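Local structure of protein P47 (Clostridium botulinum, 6EKT) at residues W27-G32 with I211-T216; P191-F196 with V215-I220; S184-M189 with I407-K412; N234-G239 with C431-A436; S243-L248 with V271-D276. The protein may be part of a progenitor toxin complex thought to protect botulinum neurotoxin in the host gut, and resembles tubular lipid-binding (TULIP) proteins in structure. All blocks are in the same frame, centred on the assembly; numbering follows the deposited sequence.

Interaction 1 (W27-G32 with I211-T216)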
# COMPACT_ATOMS: atom_id res chain seq x y z
N TRP A 27 -2.51 6.96 6.97
CA TRP A 27 -3.38 6.38 5.92
C TRP A 27 -3.44 4.85 6.07
O TRP A 27 -2.62 4.27 6.78
CB TRP A 27 -2.90 6.79 4.53
CG TRP A 27 -3.00 8.27 4.33
CD1 TRP A 27 -2.09 9.21 4.72
CD2 TRP A 27 -4.09 8.98 3.74
NE1 TRP A 27 -2.54 10.48 4.39
CE2 TRP A 27 -3.77 10.36 3.79
CE3 TRP A 27 -5.31 8.58 3.16
CZ2 TRP A 27 -4.63 11.36 3.28
CZ3 TRP A 27 -6.16 9.56 2.65
CH2 TRP A 27 -5.81 10.94 2.70
N ASP A 28 -4.43 4.21 5.42
CA ASP A 28 -4.57 2.74 5.50
C ASP A 28 -3.80 1.95 4.46
O ASP A 28 -3.11 0.98 4.80
CB ASP A 28 -6.06 2.32 5.47
CG ASP A 28 -6.85 2.87 6.62
OD1 ASP A 28 -6.28 3.06 7.73
OD2 ASP A 28 -8.02 3.17 6.40
N ILE A 29 -3.94 2.32 3.18
CA ILE A 29 -3.24 1.63 2.09
C ILE A 29 -2.77 2.69 1.14
O ILE A 29 -3.54 3.59 0.78
CB ILE A 29 -4.10 0.59 1.31
CG1 ILE A 29 -4.84 -0.35 2.28
CG2 ILE A 29 -3.23 -0.19 0.32
CD1 ILE A 29 -5.80 -1.34 1.60
N VAL A 30 -1.49 2.60 0.78
CA VAL A 30 -0.86 3.60 -0.10
C VAL A 30 -0.39 2.85 -1.34
O VAL A 30 0.22 1.77 -1.20
CB VAL A 30 0.32 4.33 0.60
CG1 VAL A 30 0.98 5.31 -0.35
CG2 VAL A 30 -0.18 5.08 1.82
N TYR A 31 -0.69 3.40 -2.52
CA TYR A 31 -0.33 2.78 -3.79
C TYR A 31 0.61 3.68 -4.56
O TYR A 31 0.38 4.88 -4.61
CB TYR A 31 -1.58 2.56 -4.64
CG TYR A 31 -2.68 1.79 -3.94
CD1 TYR A 31 -3.59 2.43 -3.10
CD2 TYR A 31 -2.84 0.40 -4.16
CE1 TYR A 31 -4.61 1.73 -2.46
CE2 TYR A 31 -3.87 -0.32 -3.52
CZ TYR A 31 -4.75 0.35 -2.70
OH TYR A 31 -5.74 -0.33 -2.06
N GLY A 32 1.67 3.12 -5.14
CA GLY A 32 2.62 3.94 -5.93
C GLY A 32 3.04 3.38 -7.28
O GLY A 32 3.11 2.15 -7.46
N ILE A 211 -1.24 7.15 -4.64
CA ILE A 211 -2.64 7.30 -4.20
C ILE A 211 -2.66 6.87 -2.74
O ILE A 211 -2.23 5.76 -2.41
CB ILE A 211 -3.63 6.45 -5.06
CG1 ILE A 211 -3.71 7.01 -6.49
CG2 ILE A 211 -5.03 6.39 -4.43
CD1 ILE A 211 -4.32 6.05 -7.52
N LEU A 212 -3.15 7.76 -1.88
CA LEU A 212 -3.28 7.50 -0.45
C LEU A 212 -4.74 7.17 -0.18
O LEU A 212 -5.61 7.90 -0.64
CB LEU A 212 -2.88 8.76 0.34
CG LEU A 212 -1.40 9.14 0.50
CD1 LEU A 212 -0.54 9.02 -0.74
CD2 LEU A 212 -1.25 10.53 1.11
N SER A 213 -5.02 6.09 0.57
CA SER A 213 -6.42 5.71 0.82
C SER A 213 -6.71 5.41 2.28
O SER A 213 -5.83 4.94 3.02
CB SER A 213 -6.85 4.48 -0.03
OG SER A 213 -6.27 3.26 0.44
N VAL A 214 -7.97 5.65 2.66
CA VAL A 214 -8.53 5.10 3.90
C VAL A 214 -9.71 4.18 3.54
O VAL A 214 -10.43 4.46 2.59
CB VAL A 214 -8.91 6.24 4.86
CG1 VAL A 214 -9.81 5.77 5.98
CG2 VAL A 214 -7.65 6.82 5.49
N VAL A 215 -9.87 3.09 4.30
CA VAL A 215 -10.88 2.06 4.05
C VAL A 215 -12.14 2.17 4.96
O VAL A 215 -13.00 1.29 4.94
CB VAL A 215 -10.28 0.63 4.14
CG1 VAL A 215 -9.21 0.40 3.07
CG2 VAL A 215 -9.73 0.35 5.54
N THR A 216 -12.22 3.25 5.73
CA THR A 216 -13.42 3.62 6.51
C THR A 216 -13.77 5.08 6.25
O THR A 216 -13.02 5.79 5.57
CB THR A 216 -13.22 3.45 8.04
OG1 THR A 216 -12.34 4.48 8.52
CG2 THR A 216 -12.64 2.09 8.38
O HOH W 1 -9.57 3.48 8.54
O HOH W 2 -7.64 1.07 -0.72
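Asp-28 and Ile-29 both turn their amides to the carbonyl of Ser-213, forming a classic beta bulge at the start of an antiparallel strand pair within the central sheet. The Asp-28 N bond to Ser-213 O, 2.9 Å long, lies in the carbonyl plane, whereas that from Ile-29 N is tilted from it. Ile-29 O is likewise gripped twice, by Ser-213 N and by Ser-213 OG at 2.8 Å. Beyond the bulge, Tyr-31 and Ile-211 exchange a regular pair of backbone bonds. Asp-28 OD2 accepts from Val-215 N at 2.8 Å through its anti lone pair, 166° at the hydrogen.

On the face carrying Val-30 and Leu-212, Leu-212 rises across the Trp-27 indole: CB lies 3.6 Å above the ring plane, and CD2 makes a CH-pi contact 3.8 Å from the five-membered ring centroid. In the second shell, Trp-27 NE1 is bonded to Ser-224 O, which helps to fix the ring, and Arg-218 NH1 forms a salt bridge with Asp-28 OD1.

Interaction 2 (P191-F196 with V215-I220)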
# COMPACT_ATOMS: atom_id res chain seq x y z
N PRO A 191 -11.59 1.10 -0.84
CA PRO A 191 -11.26 2.45 -0.36
C PRO A 191 -12.52 3.31 -0.23
O PRO A 191 -13.43 3.23 -1.07
CB PRO A 191 -10.34 2.98 -1.44
CG PRO A 191 -10.83 2.31 -2.69
CD PRO A 191 -11.28 0.94 -2.27
N LYS A 192 -12.56 4.12 0.81
CA LYS A 192 -13.71 4.98 1.05
C LYS A 192 -13.34 6.41 0.67
O LYS A 192 -14.15 7.14 0.14
CB LYS A 192 -14.16 4.88 2.50
CG LYS A 192 -14.82 3.55 2.88
CD LYS A 192 -16.22 3.42 2.29
CE LYS A 192 -16.89 2.10 2.68
NZ LYS A 192 -16.32 0.92 1.95
N GLN A 193 -12.09 6.77 0.95
CA GLN A 193 -11.55 8.11 0.71
C GLN A 193 -10.12 8.02 0.19
O GLN A 193 -9.37 7.12 0.59
CB GLN A 193 -11.58 8.94 2.00
CG GLN A 193 -12.97 9.11 2.63
CD GLN A 193 -12.90 9.79 3.97
OE1 GLN A 193 -12.93 11.02 4.05
NE2 GLN A 193 -12.80 9.01 5.05
N PHE A 194 -9.73 8.93 -0.69
CA PHE A 194 -8.46 8.79 -1.39
C PHE A 194 -7.97 10.13 -1.93
O PHE A 194 -8.77 11.02 -2.23
CB PHE A 194 -8.55 7.72 -2.52
CG PHE A 194 -9.91 7.61 -3.16
CD1 PHE A 194 -10.26 8.44 -4.22
CD2 PHE A 194 -10.85 6.68 -2.70
CE1 PHE A 194 -11.52 8.34 -4.82
CE2 PHE A 194 -12.12 6.58 -3.29
CZ PHE A 194 -12.46 7.41 -4.35
N LYS A 195 -6.65 10.24 -2.02
CA LYS A 195 -5.94 11.46 -2.43
C LYS A 195 -4.80 11.07 -3.37
O LYS A 195 -4.15 10.05 -3.16
CB LYS A 195 -5.33 12.13 -1.20
CG LYS A 195 -5.21 13.65 -1.32
CD LYS A 195 -4.28 14.27 -0.27
CE LYS A 195 -4.75 13.94 1.15
NZ LYS A 195 -4.30 14.86 2.24
N PHE A 196 -4.54 11.92 -4.36
CA PHE A 196 -3.32 11.80 -5.19
C PHE A 196 -2.19 12.71 -4.68
O PHE A 196 -2.44 13.87 -4.32
CB PHE A 196 -3.61 12.11 -6.68
CG PHE A 196 -2.36 12.39 -7.48
CD1 PHE A 196 -1.49 11.34 -7.82
CD2 PHE A 196 -2.01 13.70 -7.83
CE1 PHE A 196 -0.31 11.59 -8.51
CE2 PHE A 196 -0.82 13.95 -8.52
CZ PHE A 196 0.03 12.90 -8.86
N VAL A 215 -9.87 3.09 4.30
CA VAL A 215 -10.88 2.06 4.05
C VAL A 215 -12.14 2.17 4.96
O VAL A 215 -13.00 1.29 4.94
CB VAL A 215 -10.28 0.63 4.14
CG1 VAL A 215 -9.21 0.40 3.07
CG2 VAL A 215 -9.73 0.35 5.54
N THR A 216 -12.22 3.25 5.73
CA THR A 216 -13.42 3.62 6.51
C THR A 216 -13.77 5.08 6.25
O THR A 216 -13.02 5.79 5.57
CB THR A 216 -13.22 3.45 8.04
OG1 THR A 216 -12.34 4.48 8.52
CG2 THR A 216 -12.64 2.09 8.38
N ASN A 217 -14.88 5.56 6.82
CA ASN A 217 -15.29 6.95 6.64
C ASN A 217 -14.77 7.91 7.71
O ASN A 217 -15.32 9.02 7.91
CB ASN A 217 -16.81 7.06 6.50
CG ASN A 217 -17.30 6.60 5.14
OD1 ASN A 217 -18.15 5.73 5.05
ND2 ASN A 217 -16.76 7.19 4.08
N ARG A 218 -13.68 7.53 8.37
CA ARG A 218 -13.08 8.41 9.37
C ARG A 218 -12.64 9.75 8.76
O ARG A 218 -12.40 9.84 7.56
CB ARG A 218 -11.94 7.70 10.12
CG ARG A 218 -10.72 7.29 9.30
CD ARG A 218 -9.76 6.57 10.24
NE ARG A 218 -8.64 5.89 9.59
CZ ARG A 218 -7.44 6.42 9.40
NH1 ARG A 218 -6.49 5.68 8.83
NH2 ARG A 218 -7.18 7.67 9.76
N ASP A 219 -12.56 10.77 9.60
CA ASP A 219 -12.12 12.11 9.21
C ASP A 219 -10.70 12.08 8.62
O ASP A 219 -9.77 11.63 9.28
CB ASP A 219 -12.19 13.01 10.45
CG ASP A 219 -11.94 14.48 10.15
OD1 ASP A 219 -12.00 14.90 8.99
OD2 ASP A 219 -11.68 15.22 11.12
N ILE A 220 -10.56 12.52 7.37
CA ILE A 220 -9.25 12.60 6.71
C ILE A 220 -8.75 14.06 6.61
O ILE A 220 -7.59 14.31 6.25
CB ILE A 220 -9.23 11.92 5.31
CG1 ILE A 220 -10.14 12.66 4.31
CG2 ILE A 220 -9.59 10.44 5.40
CD1 ILE A 220 -9.79 12.42 2.86
O HOH W 3 -13.91 -0.46 3.08
O HOH W 4 -13.15 12.84 6.00
O HOH W 5 -6.50 14.71 3.87
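Ile-220 covers one face of the Gln-193 amide, its CG2 lying 3.7 Å from Gln-193 CD, while Arg-218 O and Thr-216 O lie close to the amide plane. Gln-193 NE2 spends its two hydrogens on these carbonyls, a short, straight bond to Arg-218 O (2.7 Å, 168°) and a longer one to Thr-216 O (3.3 Å). The second uses a lone pair of its carbonyl. With the chain extended beyond CG (chi2 174°), the amide reaches into the curve of the 215-220 loop, where one side chain ties together two backbone oxygens. Gln-193 OE1, the other end of the amide, receives a water that accepts from Ile-220 N, and sits 3.2 Å from Ile-220 CG1, the side chains coming from opposite directions.

Lys-192 crosses the side chain of Asn-217 at about a right angle, its CB 3.4 Å from Thr-216 O, and bends so that a water joins NZ to Val-215 O. A further water joins Lys-195 NZ to Ile-220 O. Lys-192 and Gln-193 both face Val-214 in a classic beta bulge, at the start of strand 193-199. This outermost strand of the central sheet pairs with strand 208-214, from which the loop departs, and Phe-194 packs edge-to-face on Phe-115.

Interaction 3 (S184-M189 with I407-K412)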
# COMPACT_ATOMS: atom_id res chain seq x y z
N SER A 184 -14.59 -4.91 -4.82
CA SER A 184 -13.59 -5.84 -5.32
C SER A 184 -13.74 -7.21 -4.70
O SER A 184 -14.57 -7.40 -3.82
CB SER A 184 -12.18 -5.31 -5.01
OG SER A 184 -11.88 -5.48 -3.63
N ASP A 185 -12.88 -8.13 -5.14
CA ASP A 185 -12.82 -9.48 -4.62
C ASP A 185 -12.24 -9.51 -3.21
O ASP A 185 -12.59 -10.37 -2.40
CB ASP A 185 -12.03 -10.38 -5.59
CG ASP A 185 -12.83 -10.73 -6.86
OD1 ASP A 185 -13.97 -11.22 -6.72
OD2 ASP A 185 -12.34 -10.52 -7.99
N ILE A 186 -11.38 -8.54 -2.90
CA ILE A 186 -10.73 -8.45 -1.60
C ILE A 186 -11.30 -7.25 -0.84
O ILE A 186 -10.79 -6.12 -0.90
CB ILE A 186 -9.19 -8.47 -1.76
CG1 ILE A 186 -8.75 -9.74 -2.49
CG2 ILE A 186 -8.49 -8.44 -0.40
CD1 ILE A 186 -7.46 -9.60 -3.27
N GLU A 187 -12.40 -7.51 -0.14
CA GLU A 187 -13.26 -6.50 0.48
C GLU A 187 -12.54 -5.57 1.47
O GLU A 187 -12.84 -4.37 1.53
CB GLU A 187 -14.44 -7.20 1.17
CG GLU A 187 -15.55 -6.28 1.65
CD GLU A 187 -16.80 -7.06 2.00
OE1 GLU A 187 -17.06 -7.25 3.21
OE2 GLU A 187 -17.52 -7.52 1.08
N TRP A 188 -11.60 -6.11 2.23
CA TRP A 188 -10.89 -5.33 3.26
C TRP A 188 -10.05 -4.17 2.70
O TRP A 188 -9.73 -3.24 3.43
CB TRP A 188 -10.08 -6.22 4.21
CG TRP A 188 -8.90 -6.91 3.60
CD1 TRP A 188 -8.86 -8.19 3.14
CD2 TRP A 188 -7.58 -6.37 3.40
NE1 TRP A 188 -7.61 -8.48 2.65
CE2 TRP A 188 -6.80 -7.39 2.82
CE3 TRP A 188 -6.98 -5.12 3.67
CZ2 TRP A 188 -5.45 -7.20 2.46
CZ3 TRP A 188 -5.63 -4.93 3.33
CH2 TRP A 188 -4.88 -5.97 2.74
N MET A 189 -9.72 -4.26 1.41
CA MET A 189 -9.01 -3.20 0.69
C MET A 189 -9.88 -2.03 0.20
O MET A 189 -9.34 -0.95 -0.12
CB MET A 189 -8.25 -3.79 -0.50
CG MET A 189 -7.06 -4.65 -0.12
SD MET A 189 -6.07 -5.20 -1.53
CE MET A 189 -5.18 -3.70 -1.95
N ILE A 407 -2.01 -6.53 -5.29
CA ILE A 407 -1.48 -5.38 -6.01
C ILE A 407 -2.36 -5.05 -7.24
O ILE A 407 -2.34 -3.92 -7.72
CB ILE A 407 0.05 -5.51 -6.24
CG1 ILE A 407 0.72 -4.13 -6.34
CG2 ILE A 407 0.36 -6.47 -7.38
CD1 ILE A 407 2.25 -4.15 -6.26
N ASN A 408 -3.18 -6.02 -7.68
CA ASN A 408 -4.15 -5.84 -8.78
C ASN A 408 -5.59 -5.55 -8.36
O ASN A 408 -6.41 -5.23 -9.21
CB ASN A 408 -4.14 -7.06 -9.71
CG ASN A 408 -2.89 -7.14 -10.55
OD1 ASN A 408 -2.32 -6.12 -10.94
ND2 ASN A 408 -2.45 -8.35 -10.80
N ASN A 409 -5.88 -5.63 -7.07
CA ASN A 409 -7.26 -5.55 -6.57
C ASN A 409 -7.97 -4.19 -6.67
O ASN A 409 -9.15 -4.11 -7.05
CB ASN A 409 -7.31 -6.02 -5.11
CG ASN A 409 -8.72 -6.20 -4.62
OD1 ASN A 409 -9.41 -7.15 -5.00
ND2 ASN A 409 -9.17 -5.26 -3.80
N THR A 410 -7.26 -3.13 -6.29
CA THR A 410 -7.87 -1.83 -6.02
C THR A 410 -7.40 -0.77 -7.01
O THR A 410 -8.22 -0.13 -7.65
CB THR A 410 -7.64 -1.41 -4.55
OG1 THR A 410 -8.24 -2.38 -3.69
CG2 THR A 410 -8.26 -0.02 -4.25
N ILE A 411 -6.08 -0.61 -7.15
CA ILE A 411 -5.52 0.38 -8.06
C ILE A 411 -4.83 -0.35 -9.18
O ILE A 411 -3.91 -1.13 -8.94
CB ILE A 411 -4.53 1.35 -7.35
CG1 ILE A 411 -5.25 2.13 -6.23
CG2 ILE A 411 -3.79 2.28 -8.33
CD1 ILE A 411 -6.46 2.95 -6.64
N LYS A 412 -5.29 -0.10 -10.39
CA LYS A 412 -4.58 -0.54 -11.58
C LYS A 412 -4.04 0.69 -12.29
O LYS A 412 -4.80 1.48 -12.85
CB LYS A 412 -5.50 -1.35 -12.49
CG LYS A 412 -5.95 -2.67 -11.86
CD LYS A 412 -6.53 -3.65 -12.88
CE LYS A 412 -7.91 -3.24 -13.40
NZ LYS A 412 -8.89 -3.12 -12.28
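With its CG anti to the backbone N (chi1 -170°), Asn-409 sends its amide across to the 184-189 loop, and a chi1 of 75° in Ser-184 sets OG between its own backbone N and carbonyl carbon to meet it. Asn-409 ND2 donates to Ser-184 OG at 2.7 Å, the hydroxyl lying close to the amide plane and the angle at the hydrogen being 155°. Asn-409 ND2 also donates to Thr-410 OG1 at 3.0 Å, the hydroxyl tilted out of the amide plane. Both ends of the group are engaged, since Asn-409 OD1 accepts from Ile-186 N at 3.2 Å.

The contact joins the turn between helix 403-409 and strand 411-413 to the loop that leads from strand 178-181 into the central sheet; strands 178-181 and 411-413 are themselves paired. Asn-190 OD1 is a further partner of Ser-184 OG. Apolar atoms close round the amide: Ile-186 CB stands 3.5 Å from Asn-409 OD1, while Met-189 crosses beside it, SD lying 3.8 Å from Asn-409 ND2 and CB 3.5 Å from Thr-410 OG1.

Interaction 4 (N234-G239 with C431-A436)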
# COMPACT_ATOMS: atom_id res chain seq x y z
N ASN A 234 14.27 -0.02 -3.80
CA ASN A 234 14.89 -1.09 -4.63
C ASN A 234 14.56 -0.89 -6.12
O ASN A 234 14.43 -1.87 -6.85
CB ASN A 234 14.45 -2.53 -4.23
CG ASN A 234 14.58 -2.84 -2.74
OD1 ASN A 234 15.69 -2.92 -2.20
ND2 ASN A 234 13.44 -3.11 -2.09
N ASN A 235 14.36 0.37 -6.55
CA ASN A 235 13.96 0.74 -7.93
C ASN A 235 12.70 0.04 -8.46
O ASN A 235 12.59 -0.25 -9.66
CB ASN A 235 15.14 0.54 -8.92
CG ASN A 235 16.42 1.16 -8.42
OD1 ASN A 235 17.33 0.45 -7.98
ND2 ASN A 235 16.48 2.48 -8.42
N SER A 236 11.76 -0.23 -7.55
CA SER A 236 10.50 -0.87 -7.91
C SER A 236 9.68 0.03 -8.82
O SER A 236 9.63 1.25 -8.64
CB SER A 236 9.67 -1.16 -6.66
OG SER A 236 10.46 -1.76 -5.66
N GLU A 237 9.02 -0.60 -9.78
CA GLU A 237 8.13 0.09 -10.70
C GLU A 237 6.76 0.38 -10.09
O GLU A 237 6.20 1.45 -10.30
CB GLU A 237 7.99 -0.74 -11.98
CG GLU A 237 9.25 -0.63 -12.84
CD GLU A 237 9.27 -1.55 -14.04
OE1 GLU A 237 8.38 -2.41 -14.19
OE2 GLU A 237 10.22 -1.40 -14.84
N VAL A 238 6.22 -0.58 -9.34
CA VAL A 238 4.89 -0.48 -8.72
C VAL A 238 5.02 -0.97 -7.27
O VAL A 238 5.80 -1.87 -6.98
CB VAL A 238 3.81 -1.30 -9.49
CG1 VAL A 238 2.44 -1.20 -8.82
CG2 VAL A 238 3.66 -0.80 -10.92
N GLY A 239 4.28 -0.36 -6.35
CA GLY A 239 4.30 -0.80 -4.97
C GLY A 239 3.04 -0.48 -4.23
O GLY A 239 2.24 0.35 -4.66
N CYS A 431 4.83 -4.23 2.76
CA CYS A 431 5.07 -3.62 1.45
C CYS A 431 5.28 -4.68 0.38
O CYS A 431 6.15 -5.53 0.51
CB CYS A 431 6.25 -2.66 1.50
SG CYS A 431 6.59 -1.83 -0.07
N ILE A 432 4.44 -4.62 -0.64
CA ILE A 432 4.51 -5.51 -1.80
C ILE A 432 4.96 -4.64 -2.98
O ILE A 432 4.37 -3.61 -3.24
CB ILE A 432 3.13 -6.16 -2.09
CG1 ILE A 432 2.70 -7.06 -0.92
CG2 ILE A 432 3.16 -6.94 -3.41
CD1 ILE A 432 1.22 -7.44 -0.92
N GLN A 433 6.02 -5.06 -3.68
CA GLN A 433 6.52 -4.31 -4.85
C GLN A 433 6.57 -5.24 -6.04
O GLN A 433 6.77 -6.47 -5.88
CB GLN A 433 7.91 -3.73 -4.57
CG GLN A 433 7.98 -2.68 -3.46
CD GLN A 433 9.36 -2.59 -2.82
OE1 GLN A 433 10.12 -3.56 -2.83
NE2 GLN A 433 9.69 -1.43 -2.27
N GLY A 434 6.36 -4.67 -7.23
CA GLY A 434 6.35 -5.43 -8.48
C GLY A 434 6.82 -4.69 -9.73
O GLY A 434 7.11 -3.48 -9.70
N ASN A 435 6.90 -5.44 -10.82
CA ASN A 435 7.15 -4.87 -12.14
C ASN A 435 5.85 -4.48 -12.80
O ASN A 435 4.84 -5.16 -12.63
CB ASN A 435 7.92 -5.86 -13.03
CG ASN A 435 9.38 -5.99 -12.63
OD1 ASN A 435 9.98 -5.05 -12.10
ND2 ASN A 435 9.97 -7.16 -12.90
N ALA A 436 5.90 -3.37 -13.51
CA ALA A 436 4.82 -2.91 -14.36
C ALA A 436 4.94 -3.57 -15.74
O ALA A 436 3.94 -3.72 -16.43
CB ALA A 436 4.86 -1.41 -14.49
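Gln-433 leans over Ser-236 along most of its length. Gln-433 CB lies 3.4 Å from Ser-236 OG and also passes Val-238 O; CG keeps the same spacing from the hydroxyl, and CD comes to 3.2 Å. At the tip the two ends of the amide part company. Gln-433 OE1 takes a weak hydrogen bond from Asn-234 ND2, 3.4 Å away, the two amide planes standing almost perpendicular at 86°, while NE2 finds its stronger partner in Ile-231 O. Ser-236 OG, though close to both ends of the amide, is bonded to Gly-233 O instead.

The backbones that carry these side chains form an antiparallel strand pair. Val-238 and Gly-434 form the hydrogen-bonded pair, with Gly-434 N donating to Val-238 O at 2.9 Å and the reciprocal bond a little longer. Gly-239 and Gln-433 form the adjoining non-hydrogen-bonded pair, where the backbones approach closely and Gly-239 CA lies 3.3 Å from Ile-432 O.

Just before Val-238, Glu-237 extends to the C-terminal residues. Glu-237 OE1 accepts from Ala-436 N at 2.7 Å through the anti lone pair, and Val-238 CG2 touches Ala-436 CB. Beside the Val-238/Gly-434 pair a carboxylate thus supplies the acceptor for Ala-436 N, and its probable negative charge would be expected to strengthen the bond that holds the last modelled residue.

Interaction 5 (S243-L248 with V271-D276)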
# COMPACT_ATOMS: atom_id res chain seq x y z
N SER A 243 -1.15 -0.78 6.14
CA SER A 243 -0.92 -0.40 7.54
C SER A 243 -0.69 -1.66 8.42
O SER A 243 -1.14 -2.77 8.08
CB SER A 243 -2.09 0.40 8.11
OG SER A 243 -3.23 -0.45 8.32
N GLU A 244 0.05 -1.46 9.50
CA GLU A 244 0.25 -2.53 10.48
C GLU A 244 -1.09 -3.18 10.89
O GLU A 244 -1.19 -4.41 10.95
CB GLU A 244 0.95 -1.99 11.72
CG GLU A 244 1.12 -3.06 12.81
CD GLU A 244 1.63 -2.46 14.10
OE1 GLU A 244 0.81 -1.98 14.89
OE2 GLU A 244 2.84 -2.48 14.32
N LYS A 245 -2.09 -2.35 11.17
CA LYS A 245 -3.39 -2.83 11.66
C LYS A 245 -4.12 -3.68 10.61
O LYS A 245 -4.63 -4.77 10.93
CB LYS A 245 -4.24 -1.66 12.17
CG LYS A 245 -5.67 -1.99 12.57
CD LYS A 245 -6.20 -0.83 13.39
CE LYS A 245 -7.69 -0.64 13.22
NZ LYS A 245 -8.09 0.46 14.14
N LEU A 246 -4.15 -3.20 9.37
CA LEU A 246 -4.75 -4.00 8.29
C LEU A 246 -4.02 -5.32 8.03
O LEU A 246 -4.65 -6.32 7.73
CB LEU A 246 -4.86 -3.17 6.99
CG LEU A 246 -5.98 -2.13 6.96
CD1 LEU A 246 -5.92 -1.38 5.61
CD2 LEU A 246 -7.34 -2.77 7.15
N PHE A 247 -2.69 -5.30 8.16
CA PHE A 247 -1.86 -6.51 8.01
C PHE A 247 -2.24 -7.55 9.10
O PHE A 247 -2.46 -8.72 8.79
CB PHE A 247 -0.37 -6.13 8.10
CG PHE A 247 0.57 -7.30 8.10
CD1 PHE A 247 0.72 -8.11 6.96
CD2 PHE A 247 1.30 -7.62 9.25
CE1 PHE A 247 1.58 -9.20 6.97
CE2 PHE A 247 2.18 -8.71 9.27
CZ PHE A 247 2.32 -9.49 8.13
N LEU A 248 -2.31 -7.09 10.34
CA LEU A 248 -2.69 -7.97 11.46
C LEU A 248 -4.10 -8.53 11.27
O LEU A 248 -4.30 -9.72 11.45
CB LEU A 248 -2.60 -7.21 12.79
CG LEU A 248 -1.18 -6.88 13.27
CD1 LEU A 248 -1.24 -6.00 14.52
CD2 LEU A 248 -0.38 -8.15 13.55
N VAL A 271 -7.92 -8.33 17.01
CA VAL A 271 -6.99 -7.22 17.00
C VAL A 271 -7.47 -6.13 17.96
O VAL A 271 -8.60 -5.66 17.85
CB VAL A 271 -6.84 -6.62 15.57
CG1 VAL A 271 -6.05 -5.32 15.61
CG2 VAL A 271 -6.15 -7.62 14.65
N ILE A 272 -6.61 -5.75 18.90
CA ILE A 272 -6.84 -4.57 19.72
C ILE A 272 -6.18 -3.39 19.01
O ILE A 272 -4.97 -3.41 18.74
CB ILE A 272 -6.24 -4.76 21.14
CG1 ILE A 272 -6.71 -6.07 21.78
CG2 ILE A 272 -6.46 -3.52 22.03
CD1 ILE A 272 -8.20 -6.19 22.10
N SER A 273 -6.97 -2.37 18.70
CA SER A 273 -6.46 -1.16 18.08
C SER A 273 -5.65 -0.38 19.10
O SER A 273 -6.00 -0.35 20.29
CB SER A 273 -7.59 -0.30 17.53
OG SER A 273 -8.22 -0.95 16.45
N THR A 274 -4.55 0.19 18.64
CA THR A 274 -3.72 1.09 19.44
C THR A 274 -3.64 2.49 18.81
O THR A 274 -3.14 3.43 19.43
CB THR A 274 -2.30 0.52 19.66
OG1 THR A 274 -1.71 0.18 18.40
CG2 THR A 274 -2.32 -0.72 20.57
N SER A 275 -4.11 2.60 17.56
CA SER A 275 -4.34 3.88 16.82
C SER A 275 -5.17 3.53 15.58
O SER A 275 -5.57 2.36 15.42
CB SER A 275 -3.03 4.57 16.41
OG SER A 275 -2.37 3.88 15.36
N ASP A 276 -5.43 4.51 14.70
CA ASP A 276 -6.13 4.20 13.45
C ASP A 276 -5.38 3.21 12.57
O ASP A 276 -5.99 2.46 11.78
CB ASP A 276 -6.40 5.48 12.66
CG ASP A 276 -7.43 6.36 13.33
OD1 ASP A 276 -8.54 5.87 13.59
OD2 ASP A 276 -7.10 7.53 13.61
O HOH W 6 -5.28 1.06 9.26
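Lys-245 stretches from the first turn of its helix across to the end of strand 269-273, with CG anti to the backbone N (chi1 174°) and the remaining chain nearly extended apart from a bend at chi3. Its aliphatic part passes between two oxygens: Lys-245 CD lies 3.7 Å from both Ser-273 OG and Asp-276 O. The ammonium then turns to Ser-273 OG, to which Lys-245 NZ donates at 2.7 Å, and adds a weak bond to Ser-275 O at 3.4 Å. Ser-273 has a second deposited conformer, so its hydroxyl may not always hold this position. Asp-276 OD1 stays 5.5 Å from Lys-245 NZ, not in contact, though the opposite charges may attract weakly.

One turn later Leu-248 faces Val-271, and their apolar contact is light, CB to CG2 at 4.0 Å. Ile-281 of the adjoining strand 279-288 packs against both side chains.

At the start of the helix, Ser-243 OG accepts from Leu-246 N at 3.1 Å and gives its own hydrogen to a water that donates to Asp-276 O. Ser-243 is thus a classic side-chain N-cap of helix 244-252, set where the helix lies against the end of strand 269-273.

How the interactions relate
Interactions 1, 2 and 4 lie along one antiparallel sheet, in which strands 193-199, 208-214, 29-34, 238-242 and 430-434 are successive neighbours. The centres of interactions 1 and 2, which share Val-215 and Thr-216, are about 7 Å apart, those of 2 and 4 about 23 Å. Interaction 3 packs on the sheet, Met-189 and Thr-410 meeting Tyr-31 and Ile-407 meeting Val-238. Interaction 5 follows strand 238-242, tying the sheet to the beta-structure containing strand 269-273. Along the chain, interaction 3 alternates with 1 and 4; 1 closes before 4 and 5 open, and 5 falls within the span of 4. The middle of this elongated protein combines an early strand, middle segments and the C-terminal end of the modelled chain.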